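Local atomic coordinates of dihydrodipicolinate synthase (Bacteroides thetaiotaomicron, PDB entry 4XKY), a protein that probably works as a pyruvate-dependent, Schiff-base-forming aldolase of the DapA family, as in dihydrodipicolinate synthesis or N-acetylneuraminate cleavage. Residues Leu16-Leu22 with Leu54-Leu58; Gln243-Ile248 with Ala294-Leu298; Cys264-Leu268 with Arg288-Trp292. All coordinates share one frame; numbering follows the deposited sequence.

Interaction 1: Leu16-Leu22 with Leu54-Leu58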
ATOM      1  N   LEU A  16      10.517  26.611  16.893  1.00 25.85           N
ATOM      2  CA  LEU A  16      11.910  26.655  16.481  1.00 26.39           C
ATOM      3  C   LEU A  16      12.335  28.050  16.043  1.00 27.66           C
ATOM      4  O   LEU A  16      11.545  28.795  15.443  1.00 28.80           O
ATOM      5  CB  LEU A  16      12.079  25.732  15.293  1.00 26.51           C
ATOM      6  CG  LEU A  16      11.718  24.281  15.561  1.00 27.06           C
ATOM      7  CD1 LEU A  16      11.903  23.533  14.250  1.00 28.40           C
ATOM      8  CD2 LEU A  16      12.596  23.702  16.676  1.00 27.44           C
ATOM      9  N   LEU A  17      13.577  28.411  16.340  1.00 28.83           N
ATOM     10  CA  LEU A  17      14.204  29.593  15.713  1.00 29.09           C
ATOM     11  C   LEU A  17      14.998  29.192  14.487  1.00 28.53           C
ATOM     12  O   LEU A  17      15.262  30.001  13.613  1.00 27.13           O
ATOM     13  CB  LEU A  17      15.133  30.308  16.710  1.00 30.15           C
ATOM     14  CG  LEU A  17      14.444  30.907  17.939  1.00 31.45           C
ATOM     15  CD1 LEU A  17      15.456  31.655  18.819  1.00 33.47           C
ATOM     16  CD2 LEU A  17      13.352  31.882  17.501  1.00 31.87           C
ATOM     17  N   ASP A  18      15.431  27.939  14.463  1.00 29.00           N
ATOM     18  CA  ASP A  18      16.194  27.397  13.339  1.00 30.50           C
ATOM     19  C   ASP A  18      16.051  25.884  13.398  1.00 29.56           C
ATOM     20  O   ASP A  18      15.421  25.374  14.320  1.00 27.39           O
ATOM     21  CB  ASP A  18      17.662  27.843  13.386  1.00 31.40           C
ATOM     22  CG  ASP A  18      18.376  27.707  12.025  1.00 33.94           C
ATOM     23  OD1 ASP A  18      17.707  27.505  11.002  1.00 36.52           O
ATOM     24  OD2 ASP A  18      19.616  27.790  11.974  1.00 40.16           O
ATOM     25  N   ASP A  19      16.616  25.181  12.419  1.00 28.99           N
ATOM     26  CA  ASP A  19      16.392  23.758  12.263  1.00 30.18           C
ATOM     27  C   ASP A  19      16.717  23.023  13.557  1.00 28.32           C
ATOM     28  O   ASP A  19      16.058  22.049  13.887  1.00 28.27           O
ATOM     29  CB  ASP A  19      17.239  23.171  11.128  1.00 32.74           C
ATOM     30  CG  ASP A  19      16.921  23.770   9.767  1.00 35.31           C
ATOM     31  OD1 ASP A  19      15.771  23.750   9.320  1.00 35.33           O
ATOM     32  OD2 ASP A  19      17.845  24.270   9.119  1.00 41.64           O
ATOM     33  N   ASP A  20      17.732  23.473  14.280  1.00 28.00           N
ATOM     34  CA  ASP A  20      18.156  22.797  15.497  1.00 28.36           C
ATOM     35  C   ASP A  20      18.182  23.733  16.693  1.00 28.37           C
ATOM     36  O   ASP A  20      18.976  23.521  17.602  1.00 28.04           O
ATOM     37  CB  ASP A  20      19.564  22.222  15.324  1.00 29.50           C
ATOM     38  CG  ASP A  20      19.800  21.004  16.210  1.00 29.61           C
ATOM     39  OD1 ASP A  20      18.837  20.286  16.552  1.00 30.47           O
ATOM     40  OD2 ASP A  20      20.946  20.734  16.546  1.00 32.52           O
ATOM     41  N   VAL A  21      17.330  24.762  16.707  1.00 27.37           N
ATOM     42  CA  VAL A  21      17.344  25.749  17.825  1.00 26.32           C
ATOM     43  C   VAL A  21      15.921  25.934  18.284  1.00 25.87           C
ATOM     44  O   VAL A  21      15.062  26.294  17.485  1.00 25.83           O
ATOM     45  CB  VAL A  21      17.887  27.151  17.413  1.00 26.38           C
ATOM     46  CG1 VAL A  21      17.852  28.148  18.599  1.00 26.85           C
ATOM     47  CG2 VAL A  21      19.303  27.054  16.884  1.00 26.29           C
ATOM     48  N   LEU A  22      15.687  25.710  19.566  1.00 26.22           N
ATOM     49  CA  LEU A  22      14.365  25.813  20.156  1.00 27.37           C
ATOM     50  C   LEU A  22      13.987  27.285  20.397  1.00 28.08           C
ATOM     51  O   LEU A  22      14.796  28.049  20.900  1.00 29.69           O
ATOM     52  CB  LEU A  22      14.340  25.055  21.493  1.00 27.46           C
ATOM     53  CG  LEU A  22      12.981  24.870  22.206  1.00 28.74           C
ATOM     54  CD1 LEU A  22      12.075  23.896  21.461  1.00 27.15           C
ATOM     55  CD2 LEU A  22      13.176  24.394  23.647  1.00 29.81           C
ATOM     56  N   LEU A  54      13.519  16.152  14.159  1.00 27.84           N
ATOM     57  CA  LEU A  54      14.375  16.921  15.070  1.00 27.44           C
ATOM     58  C   LEU A  54      15.495  16.078  15.619  1.00 27.88           C
ATOM     59  O   LEU A  54      15.359  14.883  15.773  1.00 27.35           O
ATOM     60  CB  LEU A  54      13.553  17.447  16.240  1.00 27.58           C
ATOM     61  CG  LEU A  54      12.401  18.366  15.832  1.00 29.00           C
ATOM     62  CD1 LEU A  54      11.697  18.899  17.055  1.00 28.64           C
ATOM     63  CD2 LEU A  54      12.844  19.502  14.924  1.00 30.33           C
ATOM     64  N   SER A  55      16.614  16.721  15.912  1.00 29.68           N
ATOM     65  CA  SER A  55      17.733  16.053  16.538  1.00 31.48           C
ATOM     66  C   SER A  55      17.360  15.578  17.955  1.00 32.72           C
ATOM     67  O   SER A  55      16.409  16.065  18.573  1.00 31.73           O
ATOM     68  CB  SER A  55      18.924  17.006  16.619  1.00 32.63           C
ATOM     69  OG  SER A  55      18.728  17.950  17.666  1.00 32.21           O
ATOM     70  N   TYR A  56      18.123  14.624  18.464  1.00 34.02           N
ATOM     71  CA  TYR A  56      17.933  14.152  19.837  1.00 35.41           C
ATOM     72  C   TYR A  56      18.073  15.270  20.833  1.00 33.00           C
ATOM     73  O   TYR A  56      17.313  15.369  21.768  1.00 32.76           O
ATOM     74  CB  TYR A  56      18.986  13.107  20.184  1.00 39.93           C
ATOM     75  CG  TYR A  56      18.496  12.143  21.224  1.00 45.04           C
ATOM     76  CD1 TYR A  56      17.478  11.251  20.914  1.00 46.75           C
ATOM     77  CD2 TYR A  56      19.023  12.124  22.509  1.00 47.42           C
ATOM     78  CE1 TYR A  56      17.003  10.354  21.843  1.00 49.53           C
ATOM     79  CE2 TYR A  56      18.551  11.223  23.451  1.00 49.87           C
ATOM     80  CZ  TYR A  56      17.535  10.342  23.100  1.00 48.82           C
ATOM     81  OH  TYR A  56      17.017   9.424  23.969  1.00 50.82           O
ATOM     82  N   LYS A  57      19.069  16.120  20.641  1.00 33.05           N
ATOM     83  CA  LYS A  57      19.246  17.266  21.508  1.00 34.87           C
ATOM     84  C   LYS A  57      17.983  18.112  21.577  1.00 33.55           C
ATOM     85  O   LYS A  57      17.517  18.475  22.665  1.00 32.50           O
ATOM     86  CB  LYS A  57      20.425  18.111  21.025  1.00 40.41           C
ATOM     87  CG  LYS A  57      20.737  19.322  21.895  1.00 45.59           C
ATOM     88  CD  LYS A  57      21.662  20.281  21.156  1.00 51.44           C
ATOM     89  CE  LYS A  57      20.883  21.315  20.350  1.00 53.55           C
ATOM     90  NZ  LYS A  57      21.782  22.091  19.456  1.00 56.10           N
ATOM     91  N   LEU A  58      17.404  18.414  20.422  1.00 30.84           N
ATOM     92  CA  LEU A  58      16.234  19.288  20.410  1.00 30.93           C
ATOM     93  C   LEU A  58      15.031  18.636  21.056  1.00 29.74           C
ATOM     94  O   LEU A  58      14.315  19.278  21.799  1.00 30.26           O
ATOM     95  CB  LEU A  58      15.911  19.719  18.998  1.00 32.13           C
ATOM     96  CG  LEU A  58      15.123  20.983  18.754  1.00 34.24           C
ATOM     97  CD1 LEU A  58      15.599  22.129  19.601  1.00 36.23           C
ATOM     98  CD2 LEU A  58      15.278  21.336  17.297  1.00 34.54           C
TER
HETATM   99  O   HOH W   1      16.982  19.465  14.668  1.00 27.57           O

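Interaction 2: Gln243-Ile248 with Ala294-Leu298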
ATOM      1  N   GLN A 243     -14.150  24.460   9.130  1.00 37.87           N
ATOM      2  CA  GLN A 243     -13.616  25.580   8.367  1.00 38.81           C
ATOM      3  C   GLN A 243     -12.091  25.734   8.554  1.00 36.45           C
ATOM      4  O   GLN A 243     -11.362  25.985   7.600  1.00 36.33           O
ATOM      5  CB  GLN A 243     -14.333  26.875   8.756  1.00 40.93           C
ATOM      6  CG  GLN A 243     -14.026  28.005   7.785  1.00 42.46           C
ATOM      7  CD  GLN A 243     -14.699  29.299   8.166  1.00 43.69           C
ATOM      8  OE1 GLN A 243     -15.638  29.305   8.929  1.00 46.57           O
ATOM      9  NE2 GLN A 243     -14.197  30.404   7.650  1.00 46.07           N
ATOM     10  N   ILE A 244     -11.625  25.591   9.789  1.00 35.53           N
ATOM     11  CA  ILE A 244     -10.191  25.648  10.093  1.00 34.25           C
ATOM     12  C   ILE A 244      -9.498  24.569   9.284  1.00 33.34           C
ATOM     13  O   ILE A 244      -8.515  24.823   8.584  1.00 30.61           O
ATOM     14  CB  ILE A 244      -9.942  25.425  11.594  1.00 34.60           C
ATOM     15  CG1 ILE A 244     -10.361  26.655  12.382  1.00 35.79           C
ATOM     16  CG2 ILE A 244      -8.484  25.114  11.868  1.00 34.01           C
ATOM     17  CD1 ILE A 244     -10.673  26.341  13.820  1.00 37.27           C
ATOM     18  N   SER A 245     -10.047  23.364   9.364  1.00 33.75           N
ATOM     19  CA  SER A 245      -9.498  22.213   8.640  1.00 33.32           C
ATOM     20  C   SER A 245      -9.434  22.400   7.115  1.00 33.87           C
ATOM     21  O   SER A 245      -8.455  21.980   6.446  1.00 33.64           O
ATOM     22  CB  SER A 245     -10.287  20.944   9.010  1.00 33.68           C
ATOM     23  OG  SER A 245      -9.906  19.850   8.195  1.00 34.00           O
ATOM     24  N   ALA A 246     -10.481  23.006   6.562  1.00 35.05           N
ATOM     25  CA  ALA A 246     -10.571  23.244   5.127  1.00 35.42           C
ATOM     26  C   ALA A 246      -9.674  24.361   4.644  1.00 35.79           C
ATOM     27  O   ALA A 246      -9.285  24.352   3.475  1.00 35.65           O
ATOM     28  CB  ALA A 246     -12.000  23.583   4.747  1.00 37.15           C
ATOM     29  N   THR A 247      -9.405  25.344   5.513  1.00 35.33           N
ATOM     30  CA  THR A 247      -8.776  26.613   5.099  1.00 35.03           C
ATOM     31  C   THR A 247      -7.408  26.897   5.710  1.00 33.83           C
ATOM     32  O   THR A 247      -6.636  27.628   5.109  1.00 34.58           O
ATOM     33  CB  THR A 247      -9.664  27.856   5.345  1.00 35.94           C
ATOM     34  OG1 THR A 247      -9.927  28.041   6.758  1.00 35.65           O
ATOM     35  CG2 THR A 247     -10.967  27.751   4.549  1.00 36.55           C
ATOM     36  N   ILE A 248      -7.094  26.360   6.888  1.00 31.60           N
ATOM     37  CA  ILE A 248      -5.757  26.571   7.455  1.00 29.53           C
ATOM     38  C   ILE A 248      -4.809  25.448   7.091  1.00 29.45           C
ATOM     39  O   ILE A 248      -3.600  25.661   7.040  1.00 29.52           O
ATOM     40  CB  ILE A 248      -5.767  26.723   9.001  1.00 29.25           C
ATOM     41  CG1 ILE A 248      -6.711  27.818   9.464  1.00 29.23           C
ATOM     42  CG2 ILE A 248      -4.364  27.024   9.557  1.00 29.21           C
ATOM     43  CD1 ILE A 248      -6.337  29.211   9.002  1.00 30.95           C
ATOM     44  N   ALA A 294      -7.216  33.503   5.454  1.00 37.42           N
ATOM     45  CA  ALA A 294      -8.009  32.453   6.070  1.00 36.75           C
ATOM     46  C   ALA A 294      -8.331  32.766   7.542  1.00 36.62           C
ATOM     47  O   ALA A 294      -9.468  32.549   7.990  1.00 35.88           O
ATOM     48  CB  ALA A 294      -7.288  31.120   5.970  1.00 36.99           C
ATOM     49  N   LEU A 295      -7.332  33.247   8.289  1.00 34.74           N
ATOM     50  CA  LEU A 295      -7.531  33.543   9.703  1.00 35.77           C
ATOM     51  C   LEU A 295      -8.519  34.678   9.875  1.00 37.55           C
ATOM     52  O   LEU A 295      -9.385  34.596  10.724  1.00 35.91           O
ATOM     53  CB  LEU A 295      -6.232  33.913  10.419  1.00 35.50           C
ATOM     54  CG  LEU A 295      -5.299  32.785  10.852  1.00 34.60           C
ATOM     55  CD1 LEU A 295      -3.991  33.405  11.332  1.00 33.82           C
ATOM     56  CD2 LEU A 295      -5.915  31.941  11.966  1.00 34.45           C
ATOM     57  N   GLN A 296      -8.415  35.711   9.043  1.00 39.06           N
ATOM     58  CA  GLN A 296      -9.348  36.822   9.122  1.00 41.55           C
ATOM     59  C   GLN A 296     -10.784  36.409   8.782  1.00 43.41           C
ATOM     60  O   GLN A 296     -11.733  37.009   9.274  1.00 42.31           O
ATOM     61  CB  GLN A 296      -8.932  37.936   8.190  1.00 43.69           C
ATOM     62  CG  GLN A 296      -7.602  38.601   8.498  1.00 45.11           C
ATOM     63  CD  GLN A 296      -7.238  39.592   7.397  1.00 49.11           C
ATOM     64  OE1 GLN A 296      -7.146  39.217   6.226  1.00 53.56           O
ATOM     65  NE2 GLN A 296      -7.066  40.865   7.757  1.00 49.69           N
ATOM     66  N   ASN A 297     -10.931  35.407   7.926  1.00 44.26           N
ATOM     67  CA  ASN A 297     -12.245  34.858   7.584  1.00 47.19           C
ATOM     68  C   ASN A 297     -12.848  33.930   8.628  1.00 48.45           C
ATOM     69  O   ASN A 297     -14.044  33.685   8.600  1.00 49.33           O
ATOM     70  CB  ASN A 297     -12.185  34.109   6.261  1.00 47.80           C
ATOM     71  CG  ASN A 297     -12.116  35.033   5.069  1.00 51.05           C
ATOM     72  OD1 ASN A 297     -12.283  36.249   5.176  1.00 55.71           O
ATOM     73  ND2 ASN A 297     -11.869  34.454   3.916  1.00 53.02           N
ATOM     74  N   LEU A 298     -12.034  33.381   9.521  1.00 50.50           N
ATOM     75  CA  LEU A 298     -12.576  32.714  10.704  1.00 53.57           C
ATOM     76  C   LEU A 298     -13.100  33.772  11.646  1.00 58.80           C
ATOM     77  O   LEU A 298     -14.208  33.675  12.153  1.00 63.88           O
ATOM     78  CB  LEU A 298     -11.504  31.930  11.444  1.00 51.62           C
ATOM     79  CG  LEU A 298     -10.772  30.863  10.653  1.00 50.20           C
ATOM     80  CD1 LEU A 298      -9.705  30.282  11.555  1.00 50.17           C
ATOM     81  CD2 LEU A 298     -11.711  29.787  10.143  1.00 50.02           C
TER
HETATM   82  O   HOH W   2     -10.947  30.468   6.674  1.00 39.28           O

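Interaction 3: Cys264-Leu268 with Arg288-Trp292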
ATOM      1  N   CYS A 264       2.423  28.636  10.638  1.00 25.78           N
ATOM      2  CA  CYS A 264       2.235  29.957  10.054  1.00 26.02           C
ATOM      3  C   CYS A 264       1.169  30.740  10.863  1.00 26.81           C
ATOM      4  O   CYS A 264       1.391  31.895  11.296  1.00 25.58           O
ATOM      5  CB  CYS A 264       1.817  29.814   8.601  1.00 27.09           C
ATOM      6  SG  CYS A 264       1.722  31.384   7.754  1.00 28.35           S
ATOM      7  N   ALA A 265       0.036  30.082  11.106  1.00 25.96           N
ATOM      8  CA  ALA A 265      -1.044  30.709  11.861  1.00 27.12           C
ATOM      9  C   ALA A 265      -0.594  31.110  13.260  1.00 27.29           C
ATOM     10  O   ALA A 265      -0.928  32.211  13.685  1.00 28.29           O
ATOM     11  CB  ALA A 265      -2.255  29.809  11.959  1.00 27.10           C
ATOM     12  N   LEU A 266       0.141  30.227  13.947  1.00 25.75           N
ATOM     13  CA  LEU A 266       0.678  30.514  15.287  1.00 27.16           C
ATOM     14  C   LEU A 266       1.543  31.784  15.304  1.00 28.46           C
ATOM     15  O   LEU A 266       1.458  32.590  16.242  1.00 30.27           O
ATOM     16  CB  LEU A 266       1.439  29.317  15.885  1.00 25.67           C
ATOM     17  CG  LEU A 266       0.563  28.109  16.265  1.00 26.36           C
ATOM     18  CD1 LEU A 266       1.410  26.914  16.664  1.00 25.78           C
ATOM     19  CD2 LEU A 266      -0.454  28.370  17.368  1.00 26.61           C
ATOM     20  N   SER A 267       2.333  31.964  14.253  1.00 27.82           N
ATOM     21  CA  SER A 267       3.171  33.141  14.099  1.00 30.44           C
ATOM     22  C   SER A 267       2.347  34.417  13.853  1.00 30.69           C
ATOM     23  O   SER A 267       2.581  35.451  14.483  1.00 29.51           O
ATOM     24  CB  SER A 267       4.185  32.932  12.973  1.00 30.48           C
ATOM     25  OG  SER A 267       4.703  34.176  12.582  1.00 35.64           O
ATOM     26  N   LEU A 268       1.366  34.316  12.958  1.00 30.45           N
ATOM     27  CA  LEU A 268       0.482  35.428  12.646  1.00 31.63           C
ATOM     28  C   LEU A 268      -0.342  35.814  13.860  1.00 32.36           C
ATOM     29  O   LEU A 268      -0.633  36.975  14.077  1.00 33.07           O
ATOM     30  CB  LEU A 268      -0.432  35.062  11.484  1.00 31.44           C
ATOM     31  CG  LEU A 268       0.241  35.099  10.113  1.00 31.19           C
ATOM     32  CD1 LEU A 268      -0.620  34.356   9.124  1.00 30.44           C
ATOM     33  CD2 LEU A 268       0.467  36.541   9.666  1.00 32.04           C
ATOM     34  N   ARG A 288       1.881  32.560   3.309  1.00 29.71           N
ATOM     35  CA  ARG A 288       1.643  33.232   4.562  1.00 31.49           C
ATOM     36  C   ARG A 288       0.474  34.220   4.404  1.00 32.71           C
ATOM     37  O   ARG A 288      -0.409  34.266   5.253  1.00 32.91           O
ATOM     38  CB  ARG A 288       2.915  33.921   5.041  1.00 31.74           C
ATOM     39  CG  ARG A 288       2.761  34.637   6.355  1.00 32.68           C
ATOM     40  CD  ARG A 288       4.046  35.320   6.757  1.00 34.05           C
ATOM     41  NE  ARG A 288       3.887  36.062   8.003  1.00 34.33           N
ATOM     42  CZ  ARG A 288       4.018  35.543   9.221  1.00 36.02           C
ATOM     43  NH1 ARG A 288       4.302  34.252   9.390  1.00 35.45           N
ATOM     44  NH2 ARG A 288       3.871  36.334  10.283  1.00 36.63           N
ATOM     45  N   GLY A 289       0.458  34.958   3.294  1.00 33.93           N
ATOM     46  CA  GLY A 289      -0.680  35.818   2.930  1.00 35.35           C
ATOM     47  C   GLY A 289      -2.015  35.090   2.879  1.00 35.09           C
ATOM     48  O   GLY A 289      -3.037  35.602   3.329  1.00 35.31           O
ATOM     49  N   LYS A 290      -2.014  33.885   2.335  1.00 34.00           N
ATOM     50  CA  LYS A 290      -3.235  33.098   2.269  1.00 33.95           C
ATOM     51  C   LYS A 290      -3.680  32.624   3.623  1.00 32.07           C
ATOM     52  O   LYS A 290      -4.871  32.526   3.885  1.00 31.98           O
ATOM     53  CB  LYS A 290      -3.048  31.863   1.409  1.00 36.13           C
ATOM     54  CG  LYS A 290      -2.941  32.158  -0.068  1.00 40.96           C
ATOM     55  CD  LYS A 290      -3.045  30.867  -0.853  1.00 45.17           C
ATOM     56  CE  LYS A 290      -2.349  30.988  -2.183  1.00 50.58           C
ATOM     57  NZ  LYS A 290      -3.141  31.800  -3.148  1.00 55.46           N
ATOM     58  N   ILE A 291      -2.731  32.251   4.472  1.00 29.86           N
ATOM     59  CA  ILE A 291      -3.095  31.787   5.783  1.00 28.11           C
ATOM     60  C   ILE A 291      -3.686  32.976   6.551  1.00 28.51           C
ATOM     61  O   ILE A 291      -4.671  32.816   7.213  1.00 27.78           O
ATOM     62  CB  ILE A 291      -1.899  31.149   6.540  1.00 27.09           C
ATOM     63  CG1 ILE A 291      -1.474  29.842   5.864  1.00 26.27           C
ATOM     64  CG2 ILE A 291      -2.262  30.904   7.997  1.00 26.68           C
ATOM     65  CD1 ILE A 291      -2.344  28.647   6.155  1.00 25.93           C
ATOM     66  N   TRP A 292      -3.092  34.163   6.457  1.00 30.29           N
ATOM     67  CA  TRP A 292      -3.632  35.350   7.147  1.00 32.96           C
ATOM     68  C   TRP A 292      -5.094  35.636   6.715  1.00 36.16           C
ATOM     69  O   TRP A 292      -5.977  35.830   7.558  1.00 35.95           O
ATOM     70  CB  TRP A 292      -2.713  36.564   6.921  1.00 33.07           C
ATOM     71  CG  TRP A 292      -3.206  37.873   7.497  1.00 34.15           C
ATOM     72  CD1 TRP A 292      -3.429  39.022   6.807  1.00 35.07           C
ATOM     73  CD2 TRP A 292      -3.497  38.169   8.876  1.00 34.25           C
ATOM     74  NE1 TRP A 292      -3.860  40.013   7.658  1.00 35.70           N
ATOM     75  CE2 TRP A 292      -3.922  39.513   8.933  1.00 36.10           C
ATOM     76  CE3 TRP A 292      -3.475  37.417  10.058  1.00 34.88           C
ATOM     77  CZ2 TRP A 292      -4.308  40.144  10.141  1.00 36.89           C
ATOM     78  CZ3 TRP A 292      -3.861  38.040  11.267  1.00 36.71           C
ATOM     79  CH2 TRP A 292      -4.267  39.393  11.289  1.00 36.70           C
TER

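Interaction 1: Leu16-Leu22 with Leu54-Leu58
S55 OG donates to D20 OD1 across 2.6 Å, a short bond that ties the turn of 16-22 to the start of helix 56-70. It reaches the carboxylate on the syn lone pair of OD1. The same hydroxyl accepts from L58 N, the capping bond of a serine at the N-cap, so one hydroxyl joins L58 N to the carboxylate of D20. With CG anti to the backbone N (chi1 -153°), D20 swings its carboxylate over to the helix. OD2 then meets the ammonium of K57, whose chain bends at chi3; this salt bridge, D20 OD2 to K57 NZ 3.3 Å, is weak as a hydrogen bond. Water 1 accepts from S55 N and donates to D20 OD1 and to D19 O, 2.9 Å away, so one donor and two acceptors meet at the water. The nearby helix start and K57 probably help keep D20 ionised.

D18-V21 is a type I turn, and a classic beta bulge sets L17 and D18 together across from V21. In the (beta/alpha)8 barrel this turn lies between strand 7-8 and helix 24-36, and it leans on the helix that follows strand 42-44.

L58 supplies the apolar part of the contact. Its CB lies 3.9 Å from D20 OD1. Beyond CG the branches part: CD1 rests against the backbone N of L22 and, at 3.7 Å, on L22 CB, while CD2 touches L16 CD2 at 3.6 Å and packs as closely on D19 O. L54 adds a looser contact, its CD2 standing 4.2 Å from L16 CD1. Y56 N bonds to an acidic side chain of a neighbouring subunit.

Interaction 2: Gln243-Ile248 with Ala294-Leu298
L298 packs against Q243 and I244 where helices 231-247 and 285-298 run antiparallel, the axes of the short segments 10.4 Å apart and 164° between their directions. Apolar packing carries most of the contact. L298 CD2 rides along the extended chain of Q243, 3.6 Å from Q243 CD, the two side chains lying alongside with base next to tip. Its other methyl, CD1, meets I244 CG1 at 3.8 Å, side chains at about a right angle. I248 brings CD1 up to A294 CB, 3.7 Å off, and to the more distant L295 CD2. A294 CB, small enough to sit close, also touches T247 O.

The polar contacts are thinner. With CG anti to the backbone N (chi1 -168°), Q243 reaches N297: its NE2 gives a weak, bent hydrogen bond to N297 O, 3.4 Å long at 144°. T247 OG1 donates to Q243 O at 2.6 Å from above the carbonyl plane. Water 2 completes the bridge, donating to T247 OG1 and to A294 O, 2.9 Å away, and taking a weak bond from Q243 NE2. With an alanine in place of Q243, L298 CD2 would probably lose its cover along one side, and N297 O and the water their amide donor.

Around this seam, I244 reaches L218 and Y219 of helix 216-227, L295 packs on A265 and L268 of helix 257-268, and Q243 abuts an aromatic side chain of a neighbouring subunit.

Interaction 3: Cys264-Leu268 with Arg288-Trp292
R288 presents the end of its guanidinium to S267, with L268 laid over one face. Both NH1 and NH2 donate to the single oxygen S267 OG, at 3.2 Å from NH1 and 3.3 Å from NH2, and OG lies only 6° out of the guanidinium plane. One hydroxyl oxygen thus takes two N-H groups end-on. The extended chain of R288, with CG anti to the backbone N (chi1 -179°), carries the group across to the other helix. D274, outside the two segments, forms a salt bridge with R288 NH1 and probably balances much of the charge, while S267 steadies the orientation of the group.

L268 and R288 lie alongside each other, their chains running opposite ways. L268 CD2 sits over the guanidinium toward its rim, 3.5 Å from R288 NH2, while the other branch, CD1, turns to the next helical turn and lies 3.8 Å from W292 CB. C264 SG comes in at the base of the arginine, 3.7 Å from R288 CG, and also faces I291 CB at 3.8 Å. I291 brings its CG2 up to helix 257-268, against L268 CD1 and, 4.1 Å away, A265 CB. A polar outer edge at S267 therefore gives way to an apolar inner one at A265 and I291.

The segments cross at -69°, with axes 9.7 Å apart, so the helices cross steeply. Helices 257-268 and 285-298 belong to the C-terminal helical region that follows the (beta/alpha)8 barrel in DapA-type enzymes, and here they pack directly on one another.

Along the chain, interaction 1 closes before the others open, while 264-268 and 288-292 both lie between the two segments of interaction 2. Interactions 2 and 3 share helix 285-298, their centres 10 Å apart, and they touch: I248 O approaches I291 CD1 at 3.4 Å, and L295 CD1 packs on L268 CB. Together they bind helices 231-247, 257-268 and 285-298 into the C-terminal helical bundle. Interaction 1 belongs to the barrel and does not touch the other two contacts, its nearest atoms about 9 Å from interaction 3 and about 17 Å from interaction 2. One contact thus fixes a barrel loop against helix 56-70, and two hold the C-terminal helices together.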